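Local structure of peroxisomal acyl-coenzyme A oxidase 1 (Arabidopsis thaliana, 1W07) at residues E488-A491 with L492-V496; A522-A525 with H526-I530; G453-A456 with Y457-R460; H565-L568 with G569-L572; G511-E514 with L515-D518. The protein oxidises long- and medium-chain acyl-CoAs to 2-trans-enoyl-CoAs in the peroxisome, using FAD and passing the electrons to oxygen to form hydrogen peroxide. The protein carries 1 engineered substitution. One frame throughout, in Å; residues are numbered along the deposited sequence.

Interaction 1: E488-A491 with L492-V496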
loop_
_atom_site.group_PDB
_atom_site.type_symbol
_atom_site.label_atom_id
_atom_site.label_comp_id
_atom_site.label_asym_id
_atom_site.label_seq_id
_atom_site.Cartn_x
_atom_site.Cartn_y
_atom_site.Cartn_z
ATOM N N GLU B 488 -2.577 -0.170 -29.618
ATOM C CA GLU B 488 -2.695 1.109 -30.320
ATOM C C GLU B 488 -4.169 1.423 -30.540
ATOM O O GLU B 488 -4.620 2.535 -30.283
ATOM C CB GLU B 488 -1.956 1.073 -31.665
ATOM C CG GLU B 488 -0.452 0.860 -31.558
ATOM C CD GLU B 488 0.234 0.864 -32.909
ATOM O OE1 GLU B 488 -0.411 0.467 -33.899
ATOM O OE2 GLU B 488 1.422 1.241 -32.982
ATOM N N ALA B 489 -4.921 0.434 -31.004
ATOM C CA ALA B 489 -6.351 0.612 -31.231
ATOM C C ALA B 489 -7.081 0.976 -29.939
ATOM O O ALA B 489 -7.894 1.899 -29.905
ATOM C CB ALA B 489 -6.946 -0.662 -31.811
ATOM N N ARG B 490 -6.789 0.244 -28.874
ATOM C CA ARG B 490 -7.417 0.495 -27.587
ATOM C C ARG B 490 -7.161 1.919 -27.082
ATOM O O ARG B 490 -8.076 2.592 -26.603
ATOM C CB ARG B 490 -6.918 -0.543 -26.573
ATOM C CG ARG B 490 -7.277 -0.246 -25.135
ATOM C CD ARG B 490 -6.028 0.102 -24.343
ATOM N NE ARG B 490 -6.302 0.258 -22.906
ATOM C CZ ARG B 490 -5.365 0.143 -21.968
ATOM N NH1 ARG B 490 -4.110 -0.136 -22.315
ATOM N NH2 ARG B 490 -5.675 0.299 -20.694
ATOM N N ALA B 491 -5.922 2.380 -27.207
ATOM C CA ALA B 491 -5.551 3.725 -26.772
ATOM C C ALA B 491 -6.187 4.794 -27.659
ATOM O O ALA B 491 -6.794 5.745 -27.167
ATOM C CB ALA B 491 -4.041 3.878 -26.791
ATOM N N LEU B 492 -6.037 4.635 -28.971
ATOM C CA LEU B 492 -6.595 5.582 -29.929
ATOM C C LEU B 492 -8.110 5.670 -29.770
ATOM O O LEU B 492 -8.678 6.754 -29.778
ATOM C CB LEU B 492 -6.250 5.154 -31.361
ATOM C CG LEU B 492 -6.837 6.005 -32.500
ATOM C CD1 LEU B 492 -6.402 7.452 -32.360
ATOM C CD2 LEU B 492 -6.362 5.449 -33.826
ATOM N N ARG B 493 -8.747 4.513 -29.635
ATOM C CA ARG B 493 -10.185 4.437 -29.471
ATOM C C ARG B 493 -10.649 5.234 -28.252
ATOM O O ARG B 493 -11.604 6.012 -28.330
ATOM C CB ARG B 493 -10.606 2.974 -29.338
ATOM C CG ARG B 493 -12.036 2.755 -28.878
ATOM C CD ARG B 493 -13.044 3.193 -29.914
ATOM N NE ARG B 493 -13.948 2.099 -30.280
ATOM C CZ ARG B 493 -15.003 2.244 -31.072
ATOM N NH1 ARG B 493 -15.281 3.436 -31.582
ATOM N NH2 ARG B 493 -15.769 1.202 -31.363
ATOM N N MET B 494 -9.975 5.035 -27.126
ATOM C CA MET B 494 -10.321 5.747 -25.902
ATOM C C MET B 494 -10.125 7.253 -26.055
ATOM O O MET B 494 -10.942 8.037 -25.593
ATOM C CB MET B 494 -9.477 5.223 -24.723
ATOM C CG MET B 494 -9.807 3.784 -24.339
ATOM S SD MET B 494 -8.702 3.027 -23.111
ATOM C CE MET B 494 -9.392 3.630 -21.589
ATOM N N ALA B 495 -9.042 7.651 -26.707
ATOM C CA ALA B 495 -8.748 9.068 -26.907
ATOM C C ALA B 495 -9.769 9.721 -27.845
ATOM O O ALA B 495 -10.276 10.811 -27.560
ATOM C CB ALA B 495 -7.360 9.233 -27.468
ATOM N N VAL B 496 -10.067 9.058 -28.959
ATOM C CA VAL B 496 -11.030 9.585 -29.913
ATOM C C VAL B 496 -12.404 9.724 -29.267
ATOM O O VAL B 496 -13.138 10.666 -29.543
ATOM C CB VAL B 496 -11.136 8.678 -31.156
ATOM C CG1 VAL B 496 -12.278 9.148 -32.048
ATOM C CG2 VAL B 496 -9.822 8.710 -31.919
#
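Arg-490 and Met-494 meet one turn apart on helix 480-503, part of the C-terminal all-helical region of the acyl-CoA oxidase fold, and their side chains run obliquely across each other. The thioether SD of Met-494 comes to 3.7 Å from Arg-490 NE. Arg-490 reaches it because CG stands opposite the backbone N (chi1 169°) and the chain then bends at chi2. A flexible, polarisable methionine suits this place, since it can cross the end of the arginine's aliphatic chain and still touch NE. The guanidinium finds its polar partners on other helices: NH1 is hydrogen-bonded to Gln-528 and NH2 forms a salt bridge with Asp-570. This is the dense side, where Ala-525 also packs against both side chains; small Ala-491, buried on the same helix, lets Tyr-457 come close. The loose side is that of Arg-493, partly exposed, which turns its guanidinium away from the preceding turn and keeps only its CB near Ala-489 O. Glu-488 is turned instead toward helix 516-538 and the loop of Tyr-457, with a long, weak ion pair to Arg-460. Regular i to i+4 bonds join the two turns, the straightest from Leu-492 N to Glu-488 O (2.9 Å, 168°). At Arg-490 O, which accepts the N-H of Met-494, the CG of that same methionine also presses in, at 3.1 Å.

Interaction 2: A522-A525 with H526-I530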
loop_
_atom_site.group_PDB
_atom_site.type_symbol
_atom_site.label_atom_id
_atom_site.label_comp_id
_atom_site.label_asym_id
_atom_site.label_seq_id
_atom_site.Cartn_x
_atom_site.Cartn_y
_atom_site.Cartn_z
ATOM N N ALA B 522 -7.549 7.253 -20.579
ATOM C CA ALA B 522 -7.045 7.257 -21.955
ATOM C C ALA B 522 -5.546 7.554 -21.981
ATOM O O ALA B 522 -4.806 6.984 -22.785
ATOM C CB ALA B 522 -7.799 8.302 -22.805
ATOM N N ALA B 523 -5.111 8.461 -21.111
ATOM C CA ALA B 523 -3.704 8.830 -21.030
ATOM C C ALA B 523 -2.896 7.638 -20.515
ATOM O O ALA B 523 -1.779 7.387 -20.968
ATOM C CB ALA B 523 -3.533 10.045 -20.115
ATOM N N ILE B 524 -3.464 6.900 -19.568
ATOM C CA ILE B 524 -2.802 5.716 -19.027
ATOM C C ILE B 524 -2.652 4.665 -20.114
ATOM O O ILE B 524 -1.595 4.039 -20.223
ATOM C CB ILE B 524 -3.595 5.118 -17.831
ATOM C CG1 ILE B 524 -3.354 5.989 -16.588
ATOM C CG2 ILE B 524 -3.190 3.652 -17.594
ATOM C CD1 ILE B 524 -4.250 5.642 -15.439
ATOM N N ALA B 525 -3.700 4.466 -20.916
ATOM C CA ALA B 525 -3.647 3.479 -22.010
ATOM C C ALA B 525 -2.547 3.859 -22.999
ATOM O O ALA B 525 -1.843 2.996 -23.510
ATOM C CB ALA B 525 -5.014 3.384 -22.739
ATOM N N HIS B 526 -2.390 5.152 -23.262
ATOM C CA HIS B 526 -1.351 5.621 -24.167
ATOM C C HIS B 526 0.029 5.290 -23.600
ATOM O O HIS B 526 0.879 4.740 -24.291
ATOM C CB HIS B 526 -1.468 7.126 -24.367
ATOM C CG HIS B 526 -0.368 7.707 -25.200
ATOM N ND1 HIS B 526 -0.256 7.478 -26.555
ATOM C CD2 HIS B 526 0.661 8.522 -24.871
ATOM C CE1 HIS B 526 0.793 8.128 -27.022
ATOM N NE2 HIS B 526 1.365 8.771 -26.023
ATOM N N CYS B 527 0.253 5.616 -22.331
ATOM C CA CYS B 527 1.532 5.324 -21.677
ATOM C C CYS B 527 1.850 3.832 -21.651
ATOM O O CYS B 527 3.018 3.451 -21.780
ATOM C CB CYS B 527 1.538 5.851 -20.248
ATOM S SG CYS B 527 1.403 7.626 -20.177
ATOM N N GLN B 528 0.829 2.989 -21.473
ATOM C CA GLN B 528 1.050 1.542 -21.440
ATOM C C GLN B 528 1.487 1.057 -22.815
ATOM O O GLN B 528 2.360 0.195 -22.930
ATOM C CB GLN B 528 -0.221 0.806 -20.983
ATOM C CG GLN B 528 -0.573 1.071 -19.514
ATOM C CD GLN B 528 -1.917 0.495 -19.094
ATOM O OE1 GLN B 528 -2.827 0.333 -19.912
ATOM N NE2 GLN B 528 -2.068 0.235 -17.800
ATOM N N LEU B 529 0.870 1.608 -23.856
ATOM C CA LEU B 529 1.230 1.249 -25.228
ATOM C C LEU B 529 2.718 1.543 -25.420
ATOM O O LEU B 529 3.446 0.732 -25.976
ATOM C CB LEU B 529 0.416 2.076 -26.221
ATOM C CG LEU B 529 0.920 2.116 -27.668
ATOM C CD1 LEU B 529 0.898 0.724 -28.305
ATOM C CD2 LEU B 529 0.046 3.082 -28.450
ATOM N N ILE B 530 3.164 2.711 -24.952
ATOM C CA ILE B 530 4.570 3.083 -25.076
ATOM C C ILE B 530 5.487 2.040 -24.400
ATOM O O ILE B 530 6.497 1.616 -24.975
ATOM C CB ILE B 530 4.810 4.479 -24.454
ATOM C CG1 ILE B 530 4.073 5.551 -25.275
ATOM C CG2 ILE B 530 6.296 4.774 -24.376
ATOM C CD1 ILE B 530 4.176 6.977 -24.712
#
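Ile-524 and Gln-528, one turn apart on helix 516-538, form the side-chain part of this contact. Van der Waals packing comes first: the methyl CG2 of Ile-524 lies against the amide end of Gln-528, 3.6 Å from NE2, the two side chains crossing at a slant. With chi1 at -76°, CG2 stands opposite the backbone N while CG1 leads off beside it; the side chain also touches Leu-383 of helix 370-398. Backbone bonds of the alpha-helical i to i+4 pattern make up the second group, such as Gln-528 N to Ile-524 O at 2.9 Å and Cys-527 N to Ala-523 O at 3.0 Å. Alanines at 522, 523 and 525 keep the helix slim enough for close neighbours; Ala-523 fits against Gln-431 and Val-434 of helix 427-443. The polar ends form the third group and look to other parts of the fold. Gln-528 OE1 accepts from Arg-490 NH1, and ND1 of His-526 is hydrogen-bonded to the hydroxyl of Tyr-457. A leucine here has no amide oxygen, and the buried NH1 of Arg-490 would probably be left without a mate. The chemistry implies a helix whose apolar surface is interrupted by two buried polar side chains, each matched by a partner from another segment.

Interaction 3: G453-A456 with Y457-R460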
loop_
_atom_site.group_PDB
_atom_site.type_symbol
_atom_site.label_atom_id
_atom_site.label_comp_id
_atom_site.label_asym_id
_atom_site.label_seq_id
_atom_site.Cartn_x
_atom_site.Cartn_y
_atom_site.Cartn_z
ATOM N N GLY B 453 6.719 10.168 -33.757
ATOM C CA GLY B 453 7.125 9.733 -32.435
ATOM C C GLY B 453 6.242 8.654 -31.835
ATOM O O GLY B 453 5.874 7.690 -32.511
ATOM N N THR B 454 5.904 8.827 -30.559
ATOM C CA THR B 454 5.073 7.859 -29.844
ATOM C C THR B 454 3.586 7.999 -30.127
ATOM O O THR B 454 2.785 7.223 -29.609
ATOM C CB THR B 454 5.285 7.953 -28.312
ATOM O OG1 THR B 454 4.995 9.285 -27.863
ATOM C CG2 THR B 454 6.712 7.600 -27.951
ATOM N N THR B 455 3.216 8.981 -30.943
ATOM C CA THR B 455 1.812 9.203 -31.291
ATOM C C THR B 455 1.582 8.951 -32.783
ATOM O O THR B 455 0.511 9.233 -33.316
ATOM C CB THR B 455 1.374 10.650 -30.957
ATOM O OG1 THR B 455 2.155 11.578 -31.722
ATOM C CG2 THR B 455 1.582 10.943 -29.480
ATOM N N ALA B 456 2.593 8.408 -33.452
ATOM C CA ALA B 456 2.495 8.125 -34.879
ATOM C C ALA B 456 1.307 7.217 -35.179
ATOM O O ALA B 456 0.603 7.404 -36.175
ATOM C CB ALA B 456 3.785 7.479 -35.367
ATOM N N TYR B 457 1.077 6.240 -34.309
ATOM C CA TYR B 457 -0.027 5.313 -34.505
ATOM C C TYR B 457 -1.348 6.047 -34.604
ATOM O O TYR B 457 -2.277 5.587 -35.265
ATOM C CB TYR B 457 -0.082 4.307 -33.349
ATOM C CG TYR B 457 -0.597 4.883 -32.041
ATOM C CD1 TYR B 457 -1.915 4.674 -31.630
ATOM C CD2 TYR B 457 0.233 5.640 -31.218
ATOM C CE1 TYR B 457 -2.395 5.205 -30.425
ATOM C CE2 TYR B 457 -0.234 6.180 -30.010
ATOM C CZ TYR B 457 -1.547 5.959 -29.622
ATOM O OH TYR B 457 -2.004 6.512 -28.445
ATOM N N MET B 458 -1.431 7.189 -33.933
ATOM C CA MET B 458 -2.662 7.969 -33.940
ATOM C C MET B 458 -2.966 8.458 -35.344
ATOM O O MET B 458 -4.048 8.974 -35.605
ATOM C CB MET B 458 -2.552 9.156 -32.976
ATOM C CG MET B 458 -2.386 8.748 -31.515
ATOM S SD MET B 458 -2.301 10.151 -30.382
ATOM C CE MET B 458 -4.076 10.373 -30.015
ATOM N N GLY B 459 -2.004 8.286 -36.246
ATOM C CA GLY B 459 -2.194 8.702 -37.621
ATOM C C GLY B 459 -2.903 7.626 -38.425
ATOM O O GLY B 459 -3.659 7.920 -39.351
ATOM N N ARG B 460 -2.658 6.371 -38.064
ATOM C CA ARG B 460 -3.268 5.245 -38.752
ATOM C C ARG B 460 -4.626 4.892 -38.156
ATOM O O ARG B 460 -4.978 3.712 -38.042
ATOM C CB ARG B 460 -2.335 4.029 -38.695
ATOM C CG ARG B 460 -1.053 4.225 -39.490
ATOM C CD ARG B 460 -0.137 3.004 -39.464
ATOM N NE ARG B 460 0.766 2.980 -38.315
ATOM C CZ ARG B 460 0.438 2.554 -37.100
ATOM N NH1 ARG B 460 -0.786 2.103 -36.855
ATOM N NH2 ARG B 460 1.341 2.570 -36.129
HETATM O O HOH W 1 3.704 5.268 -32.572
#
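Tyr-457 meets the preceding turn along one side of its ring. Its CB lies 3.7 Å from Ala-456 C, and the first torsion, 74°, sets CG between the backbone N and the carbonyl carbon, turning the ring back alongside residues 454 and 455. CD2 passes 3.9 Å from Thr-455 CA, and CE2 comes within 3.2 Å of Thr-454 O, which sits at the ring edge and in its plane, where the slightly positive ring hydrogens point. Over one face, toward the rim, lies CG of the next residue, Met-458. The tip, OH, is hydrogen-bonded to ND1 of His-526 on helix 516-538. A phenylalanine here, lacking the hydroxyl, would probably leave His-526 ND1 without its mate and the imidazole freer to turn. The backbone beneath forms a short 3-10 turn in the loop between helices 427-443 and 461-464: Met-458 N donates to Thr-455 O at 2.9 Å, from well above the carbonyl plane. A water links Gly-453 O with Tyr-457 N. Glycine suits position 453, where phi is positive. Met-458, extended at chi2 (-178°), brings SD to 3.8 Å from Thr-455 CB and also reaches helix 427-443, while Thr-455 OG1 bonds to Val-452 O.

Interaction 4: H565-L568 with G569-L572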
loop_
_atom_site.group_PDB
_atom_site.type_symbol
_atom_site.label_atom_id
_atom_site.label_comp_id
_atom_site.label_asym_id
_atom_site.label_seq_id
_atom_site.Cartn_x
_atom_site.Cartn_y
_atom_site.Cartn_z
ATOM N N HIS B 565 -5.560 -8.244 -20.012
ATOM C CA HIS B 565 -6.532 -8.880 -19.138
ATOM C C HIS B 565 -7.032 -7.916 -18.063
ATOM O O HIS B 565 -8.240 -7.810 -17.817
ATOM C CB HIS B 565 -5.912 -10.125 -18.493
ATOM C CG HIS B 565 -6.829 -10.852 -17.565
ATOM N ND1 HIS B 565 -7.007 -10.478 -16.250
ATOM C CD2 HIS B 565 -7.621 -11.933 -17.761
ATOM C CE1 HIS B 565 -7.863 -11.304 -15.673
ATOM N NE2 HIS B 565 -8.252 -12.194 -16.569
ATOM N N LYS B 566 -6.107 -7.203 -17.427
ATOM C CA LYS B 566 -6.469 -6.252 -16.375
ATOM C C LYS B 566 -7.383 -5.135 -16.885
ATOM O O LYS B 566 -8.265 -4.668 -16.167
ATOM C CB LYS B 566 -5.192 -5.657 -15.770
ATOM C CG LYS B 566 -5.437 -4.615 -14.685
ATOM C CD LYS B 566 -4.113 -4.155 -14.072
ATOM C CE LYS B 566 -4.302 -3.008 -13.080
ATOM N NZ LYS B 566 -5.269 -3.336 -11.998
ATOM N N HIS B 567 -7.176 -4.711 -18.127
ATOM C CA HIS B 567 -7.984 -3.643 -18.720
ATOM C C HIS B 567 -8.830 -4.194 -19.861
ATOM O O HIS B 567 -9.137 -3.481 -20.812
ATOM C CB HIS B 567 -7.071 -2.542 -19.255
ATOM C CG HIS B 567 -6.276 -1.850 -18.188
ATOM N ND1 HIS B 567 -6.851 -1.015 -17.255
ATOM C CD2 HIS B 567 -4.956 -1.887 -17.895
ATOM C CE1 HIS B 567 -5.921 -0.571 -16.428
ATOM N NE2 HIS B 567 -4.760 -1.083 -16.797
ATOM N N LEU B 568 -9.196 -5.467 -19.748
ATOM C CA LEU B 568 -9.997 -6.161 -20.751
ATOM C C LEU B 568 -11.143 -5.301 -21.300
ATOM O O LEU B 568 -11.349 -5.233 -22.514
ATOM C CB LEU B 568 -10.554 -7.472 -20.164
ATOM C CG LEU B 568 -11.369 -8.374 -21.113
ATOM C CD1 LEU B 568 -10.485 -8.804 -22.269
ATOM C CD2 LEU B 568 -11.908 -9.601 -20.377
ATOM N N GLY B 569 -11.875 -4.644 -20.402
ATOM C CA GLY B 569 -12.984 -3.796 -20.807
ATOM C C GLY B 569 -12.616 -2.790 -21.887
ATOM O O GLY B 569 -13.418 -2.535 -22.790
ATOM N N ASP B 570 -11.414 -2.213 -21.802
ATOM C CA ASP B 570 -10.952 -1.230 -22.791
ATOM C C ASP B 570 -10.788 -1.861 -24.184
ATOM O O ASP B 570 -11.149 -1.252 -25.194
ATOM C CB ASP B 570 -9.598 -0.628 -22.385
ATOM C CG ASP B 570 -9.659 0.199 -21.108
ATOM O OD1 ASP B 570 -10.764 0.534 -20.633
ATOM O OD2 ASP B 570 -8.570 0.524 -20.586
ATOM N N PHE B 571 -10.222 -3.068 -24.240
ATOM C CA PHE B 571 -10.010 -3.749 -25.521
ATOM C C PHE B 571 -11.306 -4.285 -26.162
ATOM O O PHE B 571 -11.494 -4.166 -27.378
ATOM C CB PHE B 571 -9.004 -4.895 -25.347
ATOM C CG PHE B 571 -7.620 -4.438 -24.968
ATOM C CD1 PHE B 571 -7.321 -4.088 -23.655
ATOM C CD2 PHE B 571 -6.619 -4.336 -25.929
ATOM C CE1 PHE B 571 -6.050 -3.639 -23.299
ATOM C CE2 PHE B 571 -5.342 -3.888 -25.586
ATOM C CZ PHE B 571 -5.058 -3.539 -24.265
ATOM N N LEU B 572 -12.194 -4.868 -25.357
ATOM C CA LEU B 572 -13.448 -5.400 -25.883
ATOM C C LEU B 572 -14.372 -4.310 -26.431
ATOM O O LEU B 572 -15.261 -4.590 -27.236
ATOM C CB LEU B 572 -14.187 -6.201 -24.811
ATOM C CG LEU B 572 -13.596 -7.566 -24.459
ATOM C CD1 LEU B 572 -14.465 -8.250 -23.410
ATOM C CD2 LEU B 572 -13.489 -8.419 -25.722
#
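A break between two helices shapes this contact: helix 548-566 ends, His-567 leaves helical geometry, and the short helix 568-572 starts with this residue in the N-cap position. The carbonyl O of His-567 takes the N-H of Asp-570 at 2.8 Å, from above the carbonyl plane. The same oxygen lies in the plane of the Phe-571 ring at its edge, 3.4 Å from CD1. Beside it the side chains of His-567 and Asp-570 run in the same direction, imidazole and carboxylate planes 9° apart, with OD2 3.7 Å from His-567 CB. The carboxylate has its strongest partner in Arg-490, through a salt bridge, and an acid near a helix start probably also gains from the helix dipole. The next carbonyl, Leu-568 O, accepts from Leu-572 N almost in line with the C=O, at 3.0 Å. The side chains of the same two leucines cross, Leu-568 CG 3.9 Å from Leu-572 CD1, apolar branches facing Ala-582 and Pro-579. Leu-568 also packs on Gly-569 of the second subunit, where no side chain intervenes. Helix 480-503 covers the Phe-571 side, where Phe-487 meets its ring edge-to-face, while helix 579-596 and the second subunit border the leucines.

Interaction 5: G511-E514 with L515-D518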
loop_
_atom_site.group_PDB
_atom_site.type_symbol
_atom_site.label_atom_id
_atom_site.label_comp_id
_atom_site.label_asym_id
_atom_site.label_seq_id
_atom_site.Cartn_x
_atom_site.Cartn_y
_atom_site.Cartn_z
ATOM N N GLY B 511 -16.173 20.712 -20.133
ATOM C CA GLY B 511 -16.261 19.324 -20.556
ATOM C C GLY B 511 -15.043 18.529 -20.100
ATOM O O GLY B 511 -15.160 17.378 -19.673
ATOM N N PHE B 512 -13.872 19.150 -20.199
ATOM C CA PHE B 512 -12.621 18.518 -19.802
ATOM C C PHE B 512 -12.696 18.134 -18.322
ATOM O O PHE B 512 -12.298 17.029 -17.943
ATOM C CB PHE B 512 -11.448 19.477 -20.020
ATOM C CG PHE B 512 -10.093 18.808 -19.960
ATOM C CD1 PHE B 512 -9.522 18.264 -21.105
ATOM C CD2 PHE B 512 -9.400 18.705 -18.756
ATOM C CE1 PHE B 512 -8.291 17.628 -21.060
ATOM C CE2 PHE B 512 -8.155 18.066 -18.694
ATOM C CZ PHE B 512 -7.598 17.527 -19.845
ATOM N N GLN B 513 -13.208 19.047 -17.493
ATOM C CA GLN B 513 -13.339 18.820 -16.054
ATOM C C GLN B 513 -14.363 17.737 -15.732
ATOM O O GLN B 513 -14.181 16.945 -14.801
ATOM C CB GLN B 513 -13.730 20.123 -15.344
ATOM C CG GLN B 513 -12.639 21.191 -15.354
ATOM C CD GLN B 513 -11.288 20.673 -14.857
ATOM O OE1 GLN B 513 -11.200 20.023 -13.814
ATOM N NE2 GLN B 513 -10.229 20.980 -15.599
ATOM N N GLU B 514 -15.446 17.707 -16.501
ATOM C CA GLU B 514 -16.492 16.712 -16.309
ATOM C C GLU B 514 -15.969 15.303 -16.618
ATOM O O GLU B 514 -16.288 14.347 -15.911
ATOM C CB GLU B 514 -17.673 17.038 -17.229
ATOM C CG GLU B 514 -18.898 16.146 -17.065
ATOM C CD GLU B 514 -19.461 16.180 -15.656
ATOM O OE1 GLU B 514 -19.404 17.251 -15.023
ATOM O OE2 GLU B 514 -19.965 15.138 -15.184
ATOM N N LEU B 515 -15.157 15.181 -17.666
ATOM C CA LEU B 515 -14.637 13.885 -18.077
ATOM C C LEU B 515 -13.215 13.579 -17.598
ATOM O O LEU B 515 -12.527 12.738 -18.188
ATOM C CB LEU B 515 -14.703 13.779 -19.602
ATOM C CG LEU B 515 -16.066 14.054 -20.255
ATOM C CD1 LEU B 515 -15.919 13.990 -21.752
ATOM C CD2 LEU B 515 -17.095 13.038 -19.800
ATOM N N LEU B 516 -12.777 14.234 -16.527
ATOM C CA LEU B 516 -11.422 14.024 -16.011
ATOM C C LEU B 516 -11.051 12.565 -15.837
ATOM O O LEU B 516 -9.976 12.152 -16.265
ATOM C CB LEU B 516 -11.211 14.741 -14.671
ATOM C CG LEU B 516 -10.858 16.225 -14.678
ATOM C CD1 LEU B 516 -10.399 16.623 -13.293
ATOM C CD2 LEU B 516 -9.753 16.515 -15.681
ATOM N N ALA B 517 -11.925 11.785 -15.198
ATOM C CA ALA B 517 -11.649 10.374 -14.966
ATOM C C ALA B 517 -11.416 9.649 -16.296
ATOM O O ALA B 517 -10.467 8.878 -16.438
ATOM C CB ALA B 517 -12.818 9.717 -14.170
ATOM N N ASP B 518 -12.268 9.908 -17.277
ATOM C CA ASP B 518 -12.126 9.259 -18.580
ATOM C C ASP B 518 -10.823 9.651 -19.266
ATOM O O ASP B 518 -10.180 8.829 -19.926
ATOM C CB ASP B 518 -13.302 9.640 -19.489
ATOM C CG ASP B 518 -14.619 9.028 -19.045
ATOM O OD1 ASP B 518 -14.818 8.826 -17.829
ATOM O OD2 ASP B 518 -15.474 8.757 -19.916
HETATM O O HOH W 2 -14.792 12.044 -15.105
#
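Helix 508-514 closes with an i to i+4 bond from Leu-515 N to Gly-511 O (3.0 Å, 153°), after which Leu-515 leaves helical angles and serves as N-cap position for helix 516-538. A water spans the joint, donating to Glu-514 O and accepting from Ala-517 N, each at 2.9 Å. Across this break Leu-516 is gripped by two side chains of the preceding turn. Its CD2 methyl lies 3.7 Å from Phe-512 CE2, the leucine crossing the phenylalanine at about a right angle. Its CD1 branch comes 3.5 Å from Gln-513 OE1, and here the two chains run alongside each other. A forked leucine suits the place, one methyl for each neighbour. Gln-513 gets there by bending at chi2 (-51°), while its NE2 is hydrogen-bonded to Glu-509. The Phe-512 ring, with CG opposite the backbone N (chi1 -166°), also receives the guanidinium of Arg-436 as a cation-pi partner. At the break itself, Leu-515 rests CG 3.5 Å from Gly-511 O, where glycine adds no side chain to the packing. The side chain of Leu-516 comes to about 4 Å from a bound FAD. Around the joint, helix 427-443 meets Gln-513 and Leu-516, helix 480-503 receives Leu-515, and the second subunit packs on Gln-513 through its Tyr-327 and on Leu-516 through its Thr-329.

Along the chain the order is interaction 3, 1, 5, 2 and 4, each local to a helix, a turn or a joint between helices. Interaction 1, on helix 480-503, is the hub: its centre lies 9 Å from that of interaction 2, 11 Å from interaction 3 and 12 Å from interaction 4, and it touches all three. Interactions 2 and 3 also touch, joining helix 516-538 to the loop 453-460. Interaction 5 lies at the joint where that helix starts, 17 Å from interaction 2 between centres, and reaches the FAD. Interactions 4 and 5, 21 Å apart between centres, both border the second subunit, so the cluster meets the other half of the dimer at two separate places.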